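PDB 4AIP: Fe-regulated protein B from Neisseria meningitidis, which serves as a TonB-dependent iron transporter of the outer membrane, probably taking up iron, perhaps as a siderophore complex, into the periplasm. Local coordinates for residues B[548-562]-B[580-594]. Residues are numbered along the deposited sequence; the frame is centred on the assembly and turned at random.
Sequences FAANGSYFWQTIKDA and NAGYIKNHGYELGAS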
ATOM      1  N   PHE B 548      30.519 -14.818  38.441  1.00 31.52           N
ATOM      2  CA  PHE B 548      30.184 -16.071  37.797  1.00 25.92           C
ATOM      3  C   PHE B 548      28.703 -16.431  38.035  1.00 22.47           C
ATOM      4  O   PHE B 548      28.143 -16.108  39.092  1.00 22.16           O
ATOM      5  CB  PHE B 548      31.102 -17.165  38.287  1.00 23.12           C
ATOM      6  CG  PHE B 548      30.953 -18.465  37.547  1.00 23.50           C
ATOM      7  CD1 PHE B 548      31.307 -18.561  36.188  1.00 22.57           C
ATOM      8  CD2 PHE B 548      30.464 -19.597  38.207  1.00 19.93           C
ATOM      9  CE1 PHE B 548      31.182 -19.799  35.478  1.00 21.49           C
ATOM     10  CE2 PHE B 548      30.352 -20.842  37.556  1.00 19.69           C
ATOM     11  CZ  PHE B 548      30.706 -20.953  36.172  1.00 17.94           C
ATOM     12  N   ALA B 549      28.066 -17.058  37.050  1.00 17.77           N
ATOM     13  CA  ALA B 549      26.711 -17.538  37.255  1.00 15.38           C
ATOM     14  C   ALA B 549      26.541 -18.888  36.606  1.00 14.47           C
ATOM     15  O   ALA B 549      27.279 -19.234  35.639  1.00 15.09           O
ATOM     16  CB  ALA B 549      25.728 -16.581  36.704  1.00 13.95           C
ATOM     17  N   ALA B 550      25.571 -19.654  37.119  1.00 11.74           N
ATOM     18  CA  ALA B 550      25.266 -20.923  36.521  1.00 10.95           C
ATOM     19  C   ALA B 550      23.908 -21.376  36.997  1.00 12.18           C
ATOM     20  O   ALA B 550      23.424 -20.928  38.077  1.00 11.72           O
ATOM     21  CB  ALA B 550      26.378 -21.961  36.868  1.00 10.54           C
ATOM     22  N   ASN B 551      23.274 -22.238  36.183  1.00 11.33           N
ATOM     23  CA  ASN B 551      21.957 -22.679  36.500  1.00 10.89           C
ATOM     24  C   ASN B 551      21.872 -24.022  35.848  1.00 10.53           C
ATOM     25  O   ASN B 551      22.570 -24.306  34.859  1.00 10.02           O
ATOM     26  CB  ASN B 551      20.942 -21.712  35.908  1.00 12.37           C
ATOM     27  CG  ASN B 551      21.020 -21.656  34.387  1.00 12.42           C
ATOM     28  OD1 ASN B 551      20.473 -22.549  33.649  1.00 16.57           O
ATOM     29  ND2 ASN B 551      21.699 -20.659  33.895  1.00 13.05           N
ATOM     30  N   GLY B 552      20.972 -24.840  36.369  1.00 10.41           N
ATOM     31  CA  GLY B 552      20.765 -26.205  35.861  1.00  8.24           C
ATOM     32  C   GLY B 552      19.326 -26.618  36.175  1.00  8.76           C
ATOM     33  O   GLY B 552      18.732 -26.177  37.181  1.00  8.04           O
ATOM     34  N   SER B 553      18.781 -27.450  35.298  1.00  7.65           N
ATOM     35  CA  SER B 553      17.449 -27.934  35.420  1.00  9.41           C
ATOM     36  C   SER B 553      17.462 -29.385  34.911  1.00 10.23           C
ATOM     37  O   SER B 553      18.087 -29.703  33.880  1.00 10.04           O
ATOM     38  CB  SER B 553      16.463 -27.103  34.568  1.00  9.69           C
ATOM     39  OG  SER B 553      15.845 -26.024  35.311  1.00 14.84           O
ATOM     40  N   TYR B 554      16.826 -30.266  35.688  1.00 10.07           N
ATOM     41  CA  TYR B 554      16.378 -31.563  35.187  1.00  9.39           C
ATOM     42  C   TYR B 554      14.865 -31.639  35.336  1.00  9.15           C
ATOM     43  O   TYR B 554      14.291 -31.092  36.297  1.00  9.75           O
ATOM     44  CB  TYR B 554      17.082 -32.722  35.893  1.00  9.50           C
ATOM     45  CG  TYR B 554      17.192 -33.942  34.975  1.00  9.64           C
ATOM     46  CD1 TYR B 554      16.067 -34.730  34.715  1.00  6.80           C
ATOM     47  CD2 TYR B 554      18.381 -34.252  34.294  1.00  6.60           C
ATOM     48  CE1 TYR B 554      16.118 -35.803  33.869  1.00  7.06           C
ATOM     49  CE2 TYR B 554      18.431 -35.323  33.426  1.00  5.86           C
ATOM     50  CZ  TYR B 554      17.301 -36.087  33.201  1.00  8.85           C
ATOM     51  OH  TYR B 554      17.318 -37.167  32.339  1.00 15.65           O
ATOM     52  N   PHE B 555      14.216 -32.269  34.366  1.00  8.41           N
ATOM     53  CA  PHE B 555      12.744 -32.315  34.329  1.00  8.12           C
ATOM     54  C   PHE B 555      12.314 -33.648  33.863  1.00  8.32           C
ATOM     55  O   PHE B 555      13.030 -34.305  33.080  1.00  8.12           O
ATOM     56  CB  PHE B 555      12.128 -31.213  33.386  1.00  8.44           C
ATOM     57  CG  PHE B 555      12.473 -31.404  31.893  1.00  7.17           C
ATOM     58  CD1 PHE B 555      11.690 -32.218  31.101  1.00  9.86           C
ATOM     59  CD2 PHE B 555      13.577 -30.803  31.324  1.00  4.14           C
ATOM     60  CE1 PHE B 555      11.984 -32.424  29.780  1.00  4.88           C
ATOM     61  CE2 PHE B 555      13.882 -31.025  29.996  1.00  4.44           C
ATOM     62  CZ  PHE B 555      13.074 -31.830  29.229  1.00  4.34           C
ATOM     63  N   TRP B 556      11.134 -34.048  34.366  1.00 10.35           N
ATOM     64  CA  TRP B 556      10.377 -35.226  33.917  1.00  9.69           C
ATOM     65  C   TRP B 556       8.946 -34.837  33.626  1.00  9.99           C
ATOM     66  O   TRP B 556       8.303 -34.159  34.466  1.00 10.51           O
ATOM     67  CB  TRP B 556      10.364 -36.316  34.998  1.00 10.55           C
ATOM     68  CG  TRP B 556      11.737 -36.789  35.461  1.00 11.91           C
ATOM     69  CD1 TRP B 556      12.398 -37.927  35.051  1.00  7.02           C
ATOM     70  CD2 TRP B 556      12.599 -36.133  36.431  1.00  9.16           C
ATOM     71  NE1 TRP B 556      13.631 -37.991  35.695  1.00  9.62           N
ATOM     72  CE2 TRP B 556      13.768 -36.932  36.560  1.00  9.43           C
ATOM     73  CE3 TRP B 556      12.466 -34.969  37.240  1.00 10.18           C
ATOM     74  CZ2 TRP B 556      14.820 -36.619  37.447  1.00  9.88           C
ATOM     75  CZ3 TRP B 556      13.521 -34.629  38.131  1.00 13.31           C
ATOM     76  CH2 TRP B 556      14.703 -35.476  38.214  1.00 12.58           C
ATOM     77  N   GLN B 557       8.460 -35.253  32.453  1.00  9.94           N
ATOM     78  CA  GLN B 557       7.104 -34.932  32.015  1.00 10.80           C
ATOM     79  C   GLN B 557       6.339 -36.207  31.606  1.00 11.99           C
ATOM     80  O   GLN B 557       6.849 -37.029  30.815  1.00 12.58           O
ATOM     81  CB  GLN B 557       7.159 -33.958  30.833  1.00  9.68           C
ATOM     82  CG  GLN B 557       5.785 -33.617  30.209  1.00 11.80           C
ATOM     83  CD  GLN B 557       5.104 -32.400  30.878  1.00 18.45           C
ATOM     84  OE1 GLN B 557       4.810 -32.400  32.089  1.00 20.03           O
ATOM     85  NE2 GLN B 557       4.904 -31.345  30.110  1.00 20.52           N
ATOM     86  N   THR B 558       5.120 -36.362  32.118  1.00 13.22           N
ATOM     87  CA  THR B 558       4.189 -37.343  31.553  1.00 14.24           C
ATOM     88  C   THR B 558       2.927 -36.611  31.176  1.00 15.20           C
ATOM     89  O   THR B 558       2.441 -35.785  31.945  1.00 17.29           O
ATOM     90  CB  THR B 558       3.843 -38.507  32.592  1.00 16.07           C
ATOM     91  OG1 THR B 558       5.034 -39.223  32.914  1.00 15.45           O
ATOM     92  CG2 THR B 558       2.837 -39.528  32.041  1.00 13.30           C
ATOM     93  N   ILE B 559       2.363 -36.926  30.008  1.00 14.78           N
ATOM     94  CA  ILE B 559       1.118 -36.310  29.606  1.00 12.90           C
ATOM     95  C   ILE B 559       0.187 -37.379  29.110  1.00 14.76           C
ATOM     96  O   ILE B 559       0.503 -38.081  28.131  1.00 15.57           O
ATOM     97  CB  ILE B 559       1.286 -35.274  28.492  1.00 12.84           C
ATOM     98  CG1 ILE B 559       2.383 -34.260  28.821  1.00 11.33           C
ATOM     99  CG2 ILE B 559      -0.066 -34.523  28.239  1.00 10.34           C
ATOM    100  CD1 ILE B 559       2.471 -33.147  27.788  1.00  8.82           C
ATOM    101  N   LYS B 560      -0.976 -37.474  29.758  1.00 14.26           N
ATOM    102  CA  LYS B 560      -1.952 -38.516  29.476  1.00 14.38           C
ATOM    103  C   LYS B 560      -2.971 -37.985  28.516  1.00 15.88           C
ATOM    104  O   LYS B 560      -3.197 -36.756  28.473  1.00 16.37           O
ATOM    105  CB  LYS B 560      -2.647 -38.922  30.783  1.00 12.96           C
ATOM    106  CG  LYS B 560      -1.652 -39.507  31.844  1.00 16.84           C
ATOM    107  CD  LYS B 560      -2.310 -40.447  32.915  1.00 22.47           C
ATOM    108  CE  LYS B 560      -1.236 -41.259  33.579  1.00 39.17           C
ATOM    109  NZ  LYS B 560      -1.807 -42.361  34.369  1.00 50.36           N
ATOM    110  N   ASP B 561      -3.610 -38.883  27.758  1.00 17.44           N
ATOM    111  CA  ASP B 561      -4.730 -38.539  26.864  1.00 19.07           C
ATOM    112  C   ASP B 561      -4.377 -37.611  25.686  1.00 18.82           C
ATOM    113  O   ASP B 561      -5.224 -36.851  25.162  1.00 22.28           O
ATOM    114  CB  ASP B 561      -5.929 -38.002  27.641  1.00 19.67           C
ATOM    115  CG  ASP B 561      -6.472 -39.012  28.640  1.00 30.68           C
ATOM    116  OD1 ASP B 561      -6.600 -40.171  28.253  1.00 23.59           O
ATOM    117  OD2 ASP B 561      -6.784 -38.656  29.795  1.00 49.10           O
ATOM    118  N   ALA B 562      -3.142 -37.721  25.216  1.00 16.31           N
ATOM    119  CA  ALA B 562      -2.737 -37.030  24.004  1.00 13.35           C
ATOM    120  C   ALA B 562      -3.690 -37.299  22.841  1.00 13.85           C
ATOM    121  O   ALA B 562      -4.237 -38.409  22.702  1.00 12.93           O
ATOM    122  CB  ALA B 562      -1.338 -37.441  23.625  1.00 13.41           C
ATOM    123  N   ASN B 580      -8.833 -39.147  22.408  1.00 26.72           N
ATOM    124  CA  ASN B 580      -7.607 -39.475  23.153  1.00 25.95           C
ATOM    125  C   ASN B 580      -6.968 -40.743  22.580  1.00 23.61           C
ATOM    126  O   ASN B 580      -7.634 -41.732  22.256  1.00 21.97           O
ATOM    127  CB  ASN B 580      -7.889 -39.554  24.656  1.00 25.46           C
ATOM    128  CG  ASN B 580      -8.752 -38.391  25.115  1.00 26.53           C
ATOM    129  OD1 ASN B 580      -8.325 -37.238  25.093  1.00 30.02           O
ATOM    130  ND2 ASN B 580      -9.974 -38.679  25.457  1.00 25.20           N
ATOM    131  N   ALA B 581      -5.670 -40.676  22.362  1.00 21.93           N
ATOM    132  CA  ALA B 581      -5.082 -41.748  21.629  1.00 21.09           C
ATOM    133  C   ALA B 581      -3.753 -42.202  22.130  1.00 19.60           C
ATOM    134  O   ALA B 581      -3.103 -42.968  21.425  1.00 21.26           O
ATOM    135  CB  ALA B 581      -5.036 -41.437  20.096  1.00 20.42           C
ATOM    136  N   GLY B 582      -3.330 -41.736  23.299  1.00 18.56           N
ATOM    137  CA  GLY B 582      -1.998 -42.151  23.791  1.00 20.19           C
ATOM    138  C   GLY B 582      -1.457 -41.361  24.955  1.00 19.72           C
ATOM    139  O   GLY B 582      -2.227 -40.709  25.661  1.00 19.95           O
ATOM    140  N   TYR B 583      -0.135 -41.400  25.145  1.00 19.93           N
ATOM    141  CA  TYR B 583       0.477 -40.614  26.213  1.00 20.13           C
ATOM    142  C   TYR B 583       1.803 -40.073  25.743  1.00 19.75           C
ATOM    143  O   TYR B 583       2.272 -40.420  24.658  1.00 20.02           O
ATOM    144  CB  TYR B 583       0.563 -41.390  27.561  1.00 21.31           C
ATOM    145  CG  TYR B 583       1.418 -42.674  27.562  1.00 23.41           C
ATOM    146  CD1 TYR B 583       0.874 -43.901  27.173  1.00 28.80           C
ATOM    147  CD2 TYR B 583       2.769 -42.661  27.965  1.00 27.46           C
ATOM    148  CE1 TYR B 583       1.644 -45.104  27.169  1.00 29.88           C
ATOM    149  CE2 TYR B 583       3.545 -43.861  27.978  1.00 30.04           C
ATOM    150  CZ  TYR B 583       2.962 -45.081  27.575  1.00 31.96           C
ATOM    151  OH  TYR B 583       3.704 -46.257  27.556  1.00 30.12           O
ATOM    152  N   ILE B 584       2.398 -39.195  26.546  1.00 18.20           N
ATOM    153  CA  ILE B 584       3.606 -38.568  26.147  1.00 16.42           C
ATOM    154  C   ILE B 584       4.596 -38.601  27.297  1.00 16.69           C
ATOM    155  O   ILE B 584       4.197 -38.441  28.479  1.00 15.31           O
ATOM    156  CB  ILE B 584       3.394 -37.122  25.620  1.00 17.21           C
ATOM    157  CG1 ILE B 584       2.438 -37.101  24.403  1.00 18.70           C
ATOM    158  CG2 ILE B 584       4.760 -36.460  25.196  1.00 14.91           C
ATOM    159  CD1 ILE B 584       1.678 -35.810  24.230  1.00 16.83           C
ATOM    160  N   LYS B 585       5.870 -38.845  26.929  1.00 13.20           N
ATOM    161  CA  LYS B 585       6.940 -38.691  27.855  1.00 15.50           C
ATOM    162  C   LYS B 585       7.932 -37.676  27.418  1.00 13.85           C
ATOM    163  O   LYS B 585       8.219 -37.553  26.265  1.00 14.32           O
ATOM    164  CB  LYS B 585       7.643 -40.015  28.144  1.00 18.00           C
ATOM    165  CG  LYS B 585       7.406 -40.441  29.594  1.00 23.13           C
ATOM    166  CD  LYS B 585       6.468 -41.626  29.726  1.00 25.99           C
ATOM    167  CE  LYS B 585       5.754 -41.589  31.096  1.00 28.48           C
ATOM    168  NZ  LYS B 585       6.622 -41.724  32.317  1.00 26.79           N
ATOM    169  N   ASN B 586       8.426 -36.900  28.349  1.00 13.12           N
ATOM    170  CA  ASN B 586       9.535 -36.104  28.040  1.00 15.13           C
ATOM    171  C   ASN B 586      10.458 -36.068  29.235  1.00 16.38           C
ATOM    172  O   ASN B 586       9.985 -36.180  30.370  1.00 18.45           O
ATOM    173  CB  ASN B 586       9.094 -34.705  27.618  1.00 15.32           C
ATOM    174  CG  ASN B 586      10.175 -33.967  26.851  1.00 17.67           C
ATOM    175  OD1 ASN B 586      11.189 -34.561  26.428  1.00 21.94           O
ATOM    176  ND2 ASN B 586       9.992 -32.662  26.695  1.00 20.65           N
ATOM    177  N   HIS B 587      11.759 -35.910  28.999  1.00 15.63           N
ATOM    178  CA  HIS B 587      12.705 -35.671  30.120  1.00 16.00           C
ATOM    179  C   HIS B 587      14.001 -35.175  29.591  1.00 12.99           C
ATOM    180  O   HIS B 587      14.295 -35.435  28.464  1.00 11.98           O
ATOM    181  CB  HIS B 587      12.980 -36.933  30.958  1.00 15.78           C
ATOM    182  CG  HIS B 587      13.779 -37.970  30.233  1.00 18.60           C
ATOM    183  ND1 HIS B 587      13.195 -39.041  29.580  1.00 20.83           N
ATOM    184  CD2 HIS B 587      15.116 -38.117  30.076  1.00 20.76           C
ATOM    185  CE1 HIS B 587      14.133 -39.801  29.059  1.00 18.62           C
ATOM    186  NE2 HIS B 587      15.308 -39.257  29.334  1.00 22.69           N
ATOM    187  N   GLY B 588      14.785 -34.489  30.414  1.00 13.52           N
ATOM    188  CA  GLY B 588      16.110 -34.041  29.995  1.00 12.70           C
ATOM    189  C   GLY B 588      16.682 -33.010  30.933  1.00 12.76           C
ATOM    190  O   GLY B 588      16.316 -32.944  32.088  1.00 14.48           O
ATOM    191  N   TYR B 589      17.555 -32.178  30.413  1.00 11.87           N
ATOM    192  CA  TYR B 589      18.283 -31.294  31.222  1.00 12.93           C
ATOM    193  C   TYR B 589      18.652 -30.099  30.380  1.00 13.39           C
ATOM    194  O   TYR B 589      18.528 -30.145  29.144  1.00 13.37           O
ATOM    195  CB  TYR B 589      19.539 -32.015  31.792  1.00 15.05           C
ATOM    196  CG  TYR B 589      20.498 -32.521  30.738  1.00 14.40           C
ATOM    197  CD1 TYR B 589      20.201 -33.696  30.010  1.00 18.21           C
ATOM    198  CD2 TYR B 589      21.657 -31.819  30.429  1.00 15.17           C
ATOM    199  CE1 TYR B 589      21.065 -34.203  29.035  1.00 19.30           C
ATOM    200  CE2 TYR B 589      22.570 -32.322  29.423  1.00 22.13           C
ATOM    201  CZ  TYR B 589      22.260 -33.503  28.737  1.00 20.79           C
ATOM    202  OH  TYR B 589      23.106 -34.007  27.767  1.00 18.12           O
ATOM    203  N   GLU B 590      19.049 -29.038  31.094  1.00 13.79           N
ATOM    204  CA  GLU B 590      19.684 -27.817  30.604  1.00 15.46           C
ATOM    205  C   GLU B 590      20.748 -27.321  31.639  1.00 16.67           C
ATOM    206  O   GLU B 590      20.483 -27.281  32.868  1.00 16.13           O
ATOM    207  CB  GLU B 590      18.663 -26.708  30.433  1.00 14.82           C
ATOM    208  CG  GLU B 590      19.213 -25.393  29.835  1.00 20.01           C
ATOM    209  CD  GLU B 590      18.102 -24.539  29.099  1.00 30.27           C
ATOM    210  OE1 GLU B 590      16.957 -25.076  28.880  1.00 30.89           O
ATOM    211  OE2 GLU B 590      18.386 -23.346  28.768  1.00 22.64           O
ATOM    212  N   LEU B 591      21.922 -26.933  31.127  1.00 14.85           N
ATOM    213  CA  LEU B 591      22.913 -26.226  31.890  1.00 16.57           C
ATOM    214  C   LEU B 591      23.169 -24.844  31.248  1.00 17.95           C
ATOM    215  O   LEU B 591      23.030 -24.663  30.027  1.00 20.56           O
ATOM    216  CB  LEU B 591      24.214 -27.042  31.953  1.00 15.03           C
ATOM    217  CG  LEU B 591      24.140 -28.346  32.762  1.00 17.13           C
ATOM    218  CD1 LEU B 591      25.344 -29.254  32.512  1.00 14.43           C
ATOM    219  CD2 LEU B 591      23.990 -28.063  34.274  1.00 15.53           C
ATOM    220  N   GLY B 592      23.546 -23.873  32.060  1.00 16.73           N
ATOM    221  CA  GLY B 592      23.970 -22.582  31.537  1.00 17.62           C
ATOM    222  C   GLY B 592      25.015 -21.987  32.498  1.00 19.22           C
ATOM    223  O   GLY B 592      24.975 -22.251  33.737  1.00 20.03           O
ATOM    224  N   ALA B 593      25.944 -21.212  31.945  1.00 17.04           N
ATOM    225  CA  ALA B 593      26.928 -20.507  32.751  1.00 19.13           C
ATOM    226  C   ALA B 593      27.265 -19.252  32.030  1.00 20.54           C
ATOM    227  O   ALA B 593      27.138 -19.191  30.786  1.00 22.34           O
ATOM    228  CB  ALA B 593      28.185 -21.311  32.918  1.00 18.72           C
ATOM    229  N   SER B 594      27.724 -18.279  32.807  1.00 20.03           N
ATOM    230  CA  SER B 594      28.108 -16.956  32.334  1.00 19.62           C
ATOM    231  C   SER B 594      29.320 -16.470  33.124  1.00 21.02           C
ATOM    232  O   SER B 594      29.519 -16.833  34.289  1.00 21.48           O
ATOM    233  CB  SER B 594      26.966 -15.954  32.548  1.00 20.64           C
ATOM    234  OG  SER B 594      26.938 -15.454  33.912  1.00 17.24           O
TER
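The Tyr554 ring lies flat over the backbone of 580-594, with Gly588 O under the centre of one face, 3.0 Å from the ring plane. Its hydroxyl reaches His587, OH to CD2 3.3 Å, the two side chains running side by side, while Tyr554 CD2 packs against Tyr589 CB at 3.6 Å. Tyr554 CD1 in turn sits over the rim of one face of the Trp556 indole. Phe555 covers the same glycine from the other face of the sheet: its CG lies between the backbone N and the carbonyl carbon (chi1 65°), which lays the ring across the neighbouring strand, with Gly588 N toward the rim of one face, Gly588 CA in an off-centre CH-pi contact and Asn586 CG in plane at the edge. Gly588, having no side chain, is thus sandwiched between two aromatic rings. The strands are neighbouring antiparallel staves of the transmembrane beta-barrel of a TonB-dependent transporter, 173° between their directions. Paired backbone bonds run from Ala549–Ser594 to Ile559–Ile584; in the latter pair Ile584 N to Ile559 O is 2.7 Å. Tyr554, Trp556, His587, Tyr589 and Leu591 share the face turned away from the plug. On the plug side, Ser553 OG meets Ser65 N, Gln557 NE2 meets Thr163 O, Asn586 ND2 meets Arg110 O, and Glu590 forms salt bridges with Arg68 and Lys151, two charges that probably favour its ionised form. Asn551 lays its amide beside Gly592 (ND2 to Gly592 O 3.6 Å), and its buried OD1 has no partner. Lys585, bent at chi2 (108°), runs alongside Thr558, and NZ makes a weak hydrogen bond to OG1. Near the corner at Asp561, Ile584 CD1 touches Ala562 CB at 3.5 Å, and Ala581 N donates to Ala562 O at 2.7 Å.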